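Side-chain contacts in Lin0012 protein (Listeria innocua, PDB 3K17), which probably phosphorylates phosphomevalonate at the expense of ATP, as a GHMP-family kinase of the mevalonate route to isopentenyl diphosphate: residues A[108-113]-A[343-348]; A[214-219]-A[330-335]; A[218-223]-A[295-300]. All blocks are in the same frame, centred on the assembly; numbering follows the deposited sequence.

Contact 1: residues A[108-113]-A[343-348]; sequences IDQSGA and GIKHLP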
loop_
_atom_site.group_PDB
_atom_site.type_symbol
_atom_site.label_atom_id
_atom_site.label_comp_id
_atom_site.label_asym_id
_atom_site.label_seq_id
_atom_site.Cartn_x
_atom_site.Cartn_y
_atom_site.Cartn_z
ATOM N N ILE A 108 1.543 36.485 -10.486
ATOM C CA ILE A 108 1.034 35.688 -11.593
ATOM C C ILE A 108 0.439 36.566 -12.679
ATOM O O ILE A 108 -0.032 37.674 -12.426
ATOM C CB ILE A 108 -0.058 34.702 -11.141
ATOM C CG1 ILE A 108 -1.229 35.482 -10.540
ATOM C CG2 ILE A 108 0.517 33.695 -10.156
ATOM C CD1 ILE A 108 -2.402 34.606 -10.110
ATOM N N ASP A 109 0.462 36.051 -13.898
ATOM C CA ASP A 109 -0.076 36.760 -15.045
ATOM C C ASP A 109 -1.614 36.674 -15.040
ATOM O O ASP A 109 -2.206 35.876 -14.314
ATOM C CB ASP A 109 0.490 36.122 -16.314
ATOM C CG ASP A 109 -0.029 36.763 -17.569
ATOM O OD1 ASP A 109 0.357 37.915 -17.851
ATOM O OD2 ASP A 109 -0.826 36.110 -18.271
ATOM N N GLN A 110 -2.249 37.510 -15.849
ATOM C CA GLN A 110 -3.706 37.529 -15.970
ATOM C C GLN A 110 -4.214 36.121 -16.315
ATOM O O GLN A 110 -5.285 35.713 -15.869
ATOM C CB GLN A 110 -4.116 38.505 -17.084
ATOM C CG GLN A 110 -3.706 39.971 -16.856
ATOM C CD GLN A 110 -2.226 40.153 -16.506
ATOM O OE1 GLN A 110 -1.802 39.880 -15.382
ATOM N NE2 GLN A 110 -1.440 40.613 -17.473
ATOM N N SER A 111 -3.429 35.386 -17.102
ATOM C CA SER A 111 -3.792 34.035 -17.528
ATOM C C SER A 111 -3.669 33.006 -16.416
ATOM O O SER A 111 -4.132 31.871 -16.558
ATOM C CB SER A 111 -2.924 33.597 -18.714
ATOM O OG SER A 111 -1.607 33.300 -18.303
ATOM N N GLY A 112 -3.042 33.394 -15.310
ATOM C CA GLY A 112 -2.889 32.473 -14.196
ATOM C C GLY A 112 -1.522 31.826 -14.076
ATOM O O GLY A 112 -1.256 31.117 -13.107
ATOM N N ALA A 113 -0.660 32.052 -15.063
ATOM C CA ALA A 113 0.692 31.486 -15.051
ATOM C C ALA A 113 1.618 32.326 -14.165
ATOM O O ALA A 113 1.543 33.554 -14.178
ATOM C CB ALA A 113 1.253 31.450 -16.480
ATOM N N GLY A 343 6.140 39.361 -28.632
ATOM C CA GLY A 343 5.227 38.618 -27.779
ATOM C C GLY A 343 5.603 38.619 -26.302
ATOM O O GLY A 343 4.912 38.018 -25.471
ATOM N N ILE A 344 6.705 39.291 -25.977
ATOM C CA ILE A 344 7.182 39.394 -24.599
ATOM C C ILE A 344 6.329 40.418 -23.853
ATOM O O ILE A 344 6.022 41.478 -24.391
ATOM C CB ILE A 344 8.672 39.845 -24.579
ATOM C CG1 ILE A 344 9.558 38.721 -25.130
ATOM C CG2 ILE A 344 9.092 40.248 -23.162
ATOM C CD1 ILE A 344 10.914 39.206 -25.642
ATOM N N LYS A 345 5.917 40.095 -22.629
ATOM C CA LYS A 345 5.116 41.034 -21.855
ATOM C C LYS A 345 6.004 41.879 -20.954
ATOM O O LYS A 345 6.743 41.352 -20.123
ATOM C CB LYS A 345 4.072 40.317 -20.983
ATOM C CG LYS A 345 3.244 41.288 -20.152
ATOM C CD LYS A 345 2.156 40.610 -19.319
ATOM C CE LYS A 345 1.060 40.026 -20.198
ATOM N NZ LYS A 345 0.604 41.035 -21.207
ATOM N N HIS A 346 5.923 43.191 -21.130
ATOM C CA HIS A 346 6.701 44.122 -20.325
ATOM C C HIS A 346 6.102 44.176 -18.922
ATOM O O HIS A 346 4.888 44.249 -18.770
ATOM C CB HIS A 346 6.648 45.518 -20.968
ATOM C CG HIS A 346 7.318 46.594 -20.168
ATOM N ND1 HIS A 346 8.583 46.455 -19.638
ATOM C CD2 HIS A 346 6.929 47.859 -19.880
ATOM C CE1 HIS A 346 8.944 47.587 -19.062
ATOM N NE2 HIS A 346 7.958 48.456 -19.196
ATOM N N LEU A 347 6.948 44.113 -17.897
ATOM C CA LEU A 347 6.456 44.216 -16.528
ATOM C C LEU A 347 7.056 45.487 -15.906
ATOM O O LEU A 347 8.184 45.467 -15.392
ATOM C CB LEU A 347 6.858 42.976 -15.704
ATOM C CG LEU A 347 6.360 41.605 -16.196
ATOM C CD1 LEU A 347 6.731 40.514 -15.185
ATOM C CD2 LEU A 347 4.851 41.639 -16.379
ATOM N N PRO A 348 6.326 46.618 -15.984
ATOM C CA PRO A 348 6.793 47.894 -15.421
ATOM C C PRO A 348 7.468 47.651 -14.070
ATOM O O PRO A 348 6.891 47.040 -13.173
ATOM C CB PRO A 348 5.506 48.703 -15.315
ATOM C CG PRO A 348 4.775 48.272 -16.591
ATOM C CD PRO A 348 5.000 46.769 -16.619
#

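Contact 2: residues A[214-219]-A[330-335]; sequences TFSVGW and ELAEKL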
loop_
_atom_site.group_PDB
_atom_site.type_symbol
_atom_site.label_atom_id
_atom_site.label_comp_id
_atom_site.label_asym_id
_atom_site.label_seq_id
_atom_site.Cartn_x
_atom_site.Cartn_y
_atom_site.Cartn_z
ATOM N N THR A 214 18.446 52.371 -16.536
ATOM C CA THR A 214 17.071 51.877 -16.417
ATOM C C THR A 214 17.026 50.347 -16.465
ATOM O O THR A 214 17.627 49.725 -17.338
ATOM C CB THR A 214 16.169 52.420 -17.559
ATOM O OG1 THR A 214 16.142 53.850 -17.514
ATOM C CG2 THR A 214 14.728 51.903 -17.400
ATOM N N PHE A 215 16.298 49.750 -15.528
ATOM C CA PHE A 215 16.153 48.294 -15.462
ATOM C C PHE A 215 14.820 47.887 -16.102
ATOM O O PHE A 215 13.759 48.372 -15.706
ATOM C CB PHE A 215 16.174 47.842 -14.003
ATOM C CG PHE A 215 16.256 46.349 -13.820
ATOM C CD1 PHE A 215 17.394 45.648 -14.211
ATOM C CD2 PHE A 215 15.222 45.655 -13.197
ATOM C CE1 PHE A 215 17.502 44.281 -13.974
ATOM C CE2 PHE A 215 15.321 44.284 -12.957
ATOM C CZ PHE A 215 16.459 43.597 -13.342
ATOM N N SER A 216 14.874 46.994 -17.085
ATOM C CA SER A 216 13.662 46.542 -17.759
ATOM C C SER A 216 13.391 45.057 -17.513
ATOM O O SER A 216 14.313 44.241 -17.526
ATOM C CB SER A 216 13.772 46.806 -19.264
ATOM O OG SER A 216 13.799 48.198 -19.535
ATOM N N VAL A 217 12.124 44.719 -17.283
ATOM C CA VAL A 217 11.725 43.334 -17.034
ATOM C C VAL A 217 10.770 42.849 -18.127
ATOM O O VAL A 217 9.772 43.502 -18.422
ATOM C CB VAL A 217 11.021 43.190 -15.656
ATOM C CG1 VAL A 217 10.653 41.724 -15.396
ATOM C CG2 VAL A 217 11.936 43.712 -14.550
ATOM N N GLY A 218 11.094 41.713 -18.737
ATOM C CA GLY A 218 10.245 41.171 -19.787
ATOM C C GLY A 218 9.909 39.699 -19.583
ATOM O O GLY A 218 10.802 38.865 -19.500
ATOM N N TRP A 219 8.620 39.382 -19.499
ATOM C CA TRP A 219 8.165 38.002 -19.307
ATOM C C TRP A 219 8.027 37.299 -20.657
ATOM O O TRP A 219 7.310 37.769 -21.538
ATOM C CB TRP A 219 6.820 37.993 -18.577
ATOM C CG TRP A 219 6.305 36.616 -18.275
ATOM C CD1 TRP A 219 6.966 35.619 -17.616
ATOM C CD2 TRP A 219 4.987 36.118 -18.543
ATOM N NE1 TRP A 219 6.139 34.535 -17.450
ATOM C CE2 TRP A 219 4.915 34.813 -18.006
ATOM C CE3 TRP A 219 3.849 36.652 -19.175
ATOM C CZ2 TRP A 219 3.754 34.026 -18.082
ATOM C CZ3 TRP A 219 2.685 35.867 -19.250
ATOM C CH2 TRP A 219 2.652 34.568 -18.700
ATOM N N GLU A 330 14.576 56.586 -22.751
ATOM C CA GLU A 330 14.175 56.541 -24.152
ATOM C C GLU A 330 14.629 55.254 -24.823
ATOM O O GLU A 330 13.883 54.653 -25.590
ATOM C CB GLU A 330 14.744 57.745 -24.915
ATOM C CG GLU A 330 14.150 59.099 -24.520
ATOM C CD GLU A 330 14.334 59.432 -23.043
ATOM O OE1 GLU A 330 15.433 59.167 -22.497
ATOM O OE2 GLU A 330 13.383 59.974 -22.435
ATOM N N LEU A 331 15.858 54.837 -24.540
ATOM C CA LEU A 331 16.381 53.615 -25.133
ATOM C C LEU A 331 15.681 52.404 -24.528
ATOM O O LEU A 331 15.520 51.372 -25.185
ATOM C CB LEU A 331 17.893 53.527 -24.910
ATOM C CG LEU A 331 18.695 54.532 -25.742
ATOM C CD1 LEU A 331 20.148 54.596 -25.256
ATOM C CD2 LEU A 331 18.626 54.121 -27.211
ATOM N N ALA A 332 15.260 52.546 -23.276
ATOM C CA ALA A 332 14.565 51.476 -22.577
ATOM C C ALA A 332 13.202 51.288 -23.229
ATOM O O ALA A 332 12.758 50.162 -23.441
ATOM C CB ALA A 332 14.406 51.831 -21.097
ATOM N N GLU A 333 12.546 52.398 -23.559
ATOM C CA GLU A 333 11.232 52.348 -24.194
ATOM C C GLU A 333 11.329 51.717 -25.580
ATOM O O GLU A 333 10.455 50.946 -25.981
ATOM C CB GLU A 333 10.636 53.755 -24.288
ATOM C CG GLU A 333 10.488 54.432 -22.926
ATOM C CD GLU A 333 9.964 55.857 -23.023
ATOM O OE1 GLU A 333 10.471 56.619 -23.874
ATOM O OE2 GLU A 333 9.057 56.215 -22.240
ATOM N N LYS A 334 12.391 52.047 -26.309
ATOM C CA LYS A 334 12.610 51.482 -27.637
ATOM C C LYS A 334 12.832 49.982 -27.495
ATOM O O LYS A 334 12.340 49.189 -28.299
ATOM C CB LYS A 334 13.844 52.103 -28.302
ATOM C CG LYS A 334 13.547 53.182 -29.340
ATOM C CD LYS A 334 12.999 54.452 -28.712
ATOM C CE LYS A 334 12.812 55.542 -29.762
ATOM N NZ LYS A 334 14.101 55.906 -30.423
ATOM N N LEU A 335 13.588 49.599 -26.468
ATOM C CA LEU A 335 13.868 48.190 -26.220
ATOM C C LEU A 335 12.560 47.458 -25.925
ATOM O O LEU A 335 12.282 46.413 -26.511
ATOM C CB LEU A 335 14.822 48.038 -25.037
ATOM C CG LEU A 335 15.136 46.607 -24.589
ATOM C CD1 LEU A 335 15.766 45.832 -25.724
ATOM C CD2 LEU A 335 16.068 46.652 -23.383
#

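Contact 3: residues A[218-223]-A[295-300]; sequences GWTGTP and SLLKEL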
loop_
_atom_site.group_PDB
_atom_site.type_symbol
_atom_site.label_atom_id
_atom_site.label_comp_id
_atom_site.label_asym_id
_atom_site.label_seq_id
_atom_site.Cartn_x
_atom_site.Cartn_y
_atom_site.Cartn_z
ATOM N N GLY A 218 11.094 41.713 -18.737
ATOM C CA GLY A 218 10.245 41.171 -19.787
ATOM C C GLY A 218 9.909 39.699 -19.583
ATOM O O GLY A 218 10.802 38.865 -19.500
ATOM N N TRP A 219 8.620 39.382 -19.499
ATOM C CA TRP A 219 8.165 38.002 -19.307
ATOM C C TRP A 219 8.027 37.299 -20.657
ATOM O O TRP A 219 7.310 37.769 -21.538
ATOM C CB TRP A 219 6.820 37.993 -18.577
ATOM C CG TRP A 219 6.305 36.616 -18.275
ATOM C CD1 TRP A 219 6.966 35.619 -17.616
ATOM C CD2 TRP A 219 4.987 36.118 -18.543
ATOM N NE1 TRP A 219 6.139 34.535 -17.450
ATOM C CE2 TRP A 219 4.915 34.813 -18.006
ATOM C CE3 TRP A 219 3.849 36.652 -19.175
ATOM C CZ2 TRP A 219 3.754 34.026 -18.082
ATOM C CZ3 TRP A 219 2.685 35.867 -19.250
ATOM C CH2 TRP A 219 2.652 34.568 -18.700
ATOM N N THR A 220 8.710 36.172 -20.814
ATOM C CA THR A 220 8.675 35.437 -22.070
ATOM C C THR A 220 7.388 34.651 -22.263
ATOM O O THR A 220 7.181 34.059 -23.322
ATOM C CB THR A 220 9.850 34.455 -22.177
ATOM O OG1 THR A 220 9.709 33.444 -21.174
ATOM C CG2 THR A 220 11.173 35.179 -21.991
ATOM N N GLY A 221 6.541 34.629 -21.237
ATOM C CA GLY A 221 5.271 33.921 -21.329
ATOM C C GLY A 221 5.424 32.417 -21.382
ATOM O O GLY A 221 4.527 31.694 -21.826
ATOM N N THR A 222 6.571 31.942 -20.922
ATOM C CA THR A 222 6.861 30.520 -20.923
ATOM C C THR A 222 7.155 30.061 -19.504
ATOM O O THR A 222 8.190 30.399 -18.931
ATOM C CB THR A 222 8.080 30.217 -21.811
ATOM O OG1 THR A 222 7.878 30.794 -23.108
ATOM C CG2 THR A 222 8.285 28.714 -21.944
ATOM N N PRO A 223 6.217 29.329 -18.893
ATOM C CA PRO A 223 6.488 28.872 -17.531
ATOM C C PRO A 223 7.643 27.877 -17.542
ATOM O O PRO A 223 7.876 27.194 -18.537
ATOM C CB PRO A 223 5.163 28.250 -17.113
ATOM C CG PRO A 223 4.171 29.173 -17.785
ATOM C CD PRO A 223 4.770 29.292 -19.177
ATOM N N SER A 295 14.983 30.710 -27.351
ATOM C CA SER A 295 15.016 31.570 -28.522
ATOM C C SER A 295 14.459 32.941 -28.184
ATOM O O SER A 295 14.969 33.955 -28.652
ATOM C CB SER A 295 14.194 30.958 -29.657
ATOM O OG SER A 295 14.731 29.707 -30.043
ATOM N N LEU A 296 13.410 32.972 -27.371
ATOM C CA LEU A 296 12.801 34.239 -26.997
ATOM C C LEU A 296 13.718 35.022 -26.060
ATOM O O LEU A 296 13.811 36.246 -26.149
ATOM C CB LEU A 296 11.440 33.995 -26.342
ATOM C CG LEU A 296 10.501 35.198 -26.261
ATOM C CD1 LEU A 296 10.438 35.920 -27.604
ATOM C CD2 LEU A 296 9.117 34.714 -25.843
ATOM N N LEU A 297 14.406 34.316 -25.168
ATOM C CA LEU A 297 15.318 34.982 -24.253
ATOM C C LEU A 297 16.512 35.517 -25.037
ATOM O O LEU A 297 17.063 36.564 -24.705
ATOM C CB LEU A 297 15.769 34.018 -23.151
ATOM C CG LEU A 297 14.719 33.832 -22.049
ATOM C CD1 LEU A 297 15.093 32.676 -21.129
ATOM C CD2 LEU A 297 14.596 35.131 -21.271
ATOM N N LYS A 298 16.900 34.804 -26.089
ATOM C CA LYS A 298 18.015 35.241 -26.921
ATOM C C LYS A 298 17.648 36.570 -27.574
ATOM O O LYS A 298 18.422 37.528 -27.540
ATOM C CB LYS A 298 18.317 34.210 -28.012
ATOM C CG LYS A 298 19.442 34.637 -28.961
ATOM C CD LYS A 298 19.665 33.614 -30.064
ATOM C CE LYS A 298 20.962 33.887 -30.820
ATOM N NZ LYS A 298 21.001 35.245 -31.438
ATOM N N GLU A 299 16.461 36.621 -28.172
ATOM C CA GLU A 299 15.998 37.843 -28.820
ATOM C C GLU A 299 15.868 38.960 -27.799
ATOM O O GLU A 299 16.158 40.115 -28.087
ATOM C CB GLU A 299 14.645 37.613 -29.499
ATOM C CG GLU A 299 14.697 36.634 -30.649
ATOM C CD GLU A 299 15.763 37.007 -31.659
ATOM O OE1 GLU A 299 15.752 38.166 -32.130
ATOM O OE2 GLU A 299 16.612 36.147 -31.980
ATOM N N LEU A 300 15.429 38.610 -26.597
ATOM C CA LEU A 300 15.273 39.600 -25.548
ATOM C C LEU A 300 16.622 40.239 -25.207
ATOM O O LEU A 300 16.749 41.465 -25.178
ATOM C CB LEU A 300 14.647 38.941 -24.313
ATOM C CG LEU A 300 14.394 39.799 -23.070
ATOM C CD1 LEU A 300 13.289 39.168 -22.232
ATOM C CD2 LEU A 300 15.678 39.934 -22.265
#

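Contact 1: residues A[108-113]-A[343-348]
Lys345 reaches across from its short edge strand to Asp109 and Gln110, and it does so with carbon rather than with its charge. The tight part is the approach of the carboxylate oxygen Asp109 OD1 to Lys345 CE, at 3.2 Å. The lysine chain leaves with CG anti to the backbone N (chi1 179°), runs straight through CD, then bends at its last two torsions. That bend turns the ammonium aside, leaving Lys345 NZ 4.6 Å from Asp109 OD1, too long for a salt bridge. The other carboxylate oxygen is spoken for within its own loop: Asp109 OD2 takes the backbone N of Ser111 at 2.9 Å, closing an Asx turn, and also the Ser111 hydroxyl OG. The amide comes in from above the carboxylate plane, the hydroxyl along the anti lone pair. Trp219 of the neighbouring strand packs against both Asp109 and Lys345, and Tyr115 lies against Asp109 and Gln110.

The looser side belongs to Gln110, an exposed residue whose amide nitrogen NE2 comes only within 3.7 Å of Lys345 CE. Here the loop after strand 99-105, in the N-terminal GHMP region, meets a strand of the C-terminal sheet. The Ser111 bonds fix the carboxylate's place in the turn; because the ammonium stands off from OD1, its attraction to Asp109 is probably modest and longer-range.

Contact 2: residues A[214-219]-A[330-335]
Ala332 is the residue through which helix 329-341 touches strand 214-219, and its single methyl group does the work. The contact lies near the start of the strand, where Thr214 is nearest Ala332. At the first position of 330-335, Glu330 turns its CB away from the strand, and its backbone O receives the helical bond from Lys334 N. Leu331 follows on a flank, its backbone N held by the hydroxyl OG1 of Thr328 just ahead of the helix.

Ala332 comes next and points at the strand. Its CB sits 3.7 Å from Thr214 CG2 and 4.0 Å from Ser216 OG, so two residues of the same strand face meet one methyl. Thr214 offers its own methyl, CG2, because that branch lies anti to its backbone N, while OG1 stands beside the N (chi1 -60°). Ser216 meets the alanine with its hydroxyl, a looser approach; Trp339, farther along the same helix, also packs on it. Glu333 and Lys334 then carry the helix round through its exposed side. Leu335 returns to the buried side with its CB toward the strand; its CD2 stops 4.7 Å from Ser216 OG, and it packs mainly on Ala324 and Ser326 of the adjoining strand 321-326 and on helix 295-306.

Phe215, between the two contact residues, faces the other way, toward Phe349 and Trp172. A helix packed on one face of an antiparallel sheet is consistent with the alpha/beta layering of GHMP kinase C-terminal domains.

Contact 3: residues A[218-223]-A[295-300]
The end of strand 214-219 and the turn after it run past the first turns of helix 295-306, with Thr220 CA 6.5 Å from Leu296 CA and Gly218 CA 7.8 Å from Leu300 CA. This is helix-on-sheet packing in the C-terminal part of the GHMP kinase fold, where the helix lies against the end of a strand from the four-stranded antiparallel sheet.

Thr220 is the centre of it and meets two leucines with different parts of itself. Its CB rests 3.7 Å from Leu296 CD2, and the same leucine methyl also touches the backbone, standing 3.2 Å from Thr220 O. Thr220 CG2 turns to Leu297, and the two side chains cross at about a right angle. What allows this division is the torsion of Thr220: chi1 of 65° sets OG1 between the backbone N and the carbonyl carbon and leaves CG2 beside the N, anti to the carbonyl carbon. The hydroxyl of this buried residue is satisfied by a hydrogen bond with Asp320 O, on the approach to strand 321-326. A weak bond from Thr222 N, 3.5 Å from Thr220 OG1, adds a little within the turn.

One helical turn beyond Leu296, Leu300 points at the strand with CG anti to its backbone N, and its CD1 lies 3.7 Å from Gly218 O. Gly218 has no side chain, and it is the carbonyl that meets the methyl. Ile344 packs on Leu296 and Leu300 from strand 345-346's approach, and Trp339 NE1 binds Leu300 O. The tightest carbon pair is Thr220 CG2 to Leu297 CD2, 3.5 Å apart, closer than ordinary van der Waals contact.

All three contacts gather around strand 214-219 of the antiparallel sheet. Contacts 2 and 3 use it directly, sharing Gly218 and Trp219, and place helices 329-341 and 295-306 at its two ends; the centres of these contacts are about 14 Å apart. Contact 1 involves the neighbouring strand 345-346, through backbone pairs Lys345 with Trp219 and Leu347 with Val217; its centre lies about 11 Å from that of contact 3 and 15 Å from that of contact 2. Contacts 2 and 3 both begin on strand 214-219 and fall within the long span of chain between residues 113 and 343. Two contacts thus build the C-terminal layer of helices on sheet, and contact 1 ties it to the N-terminal region.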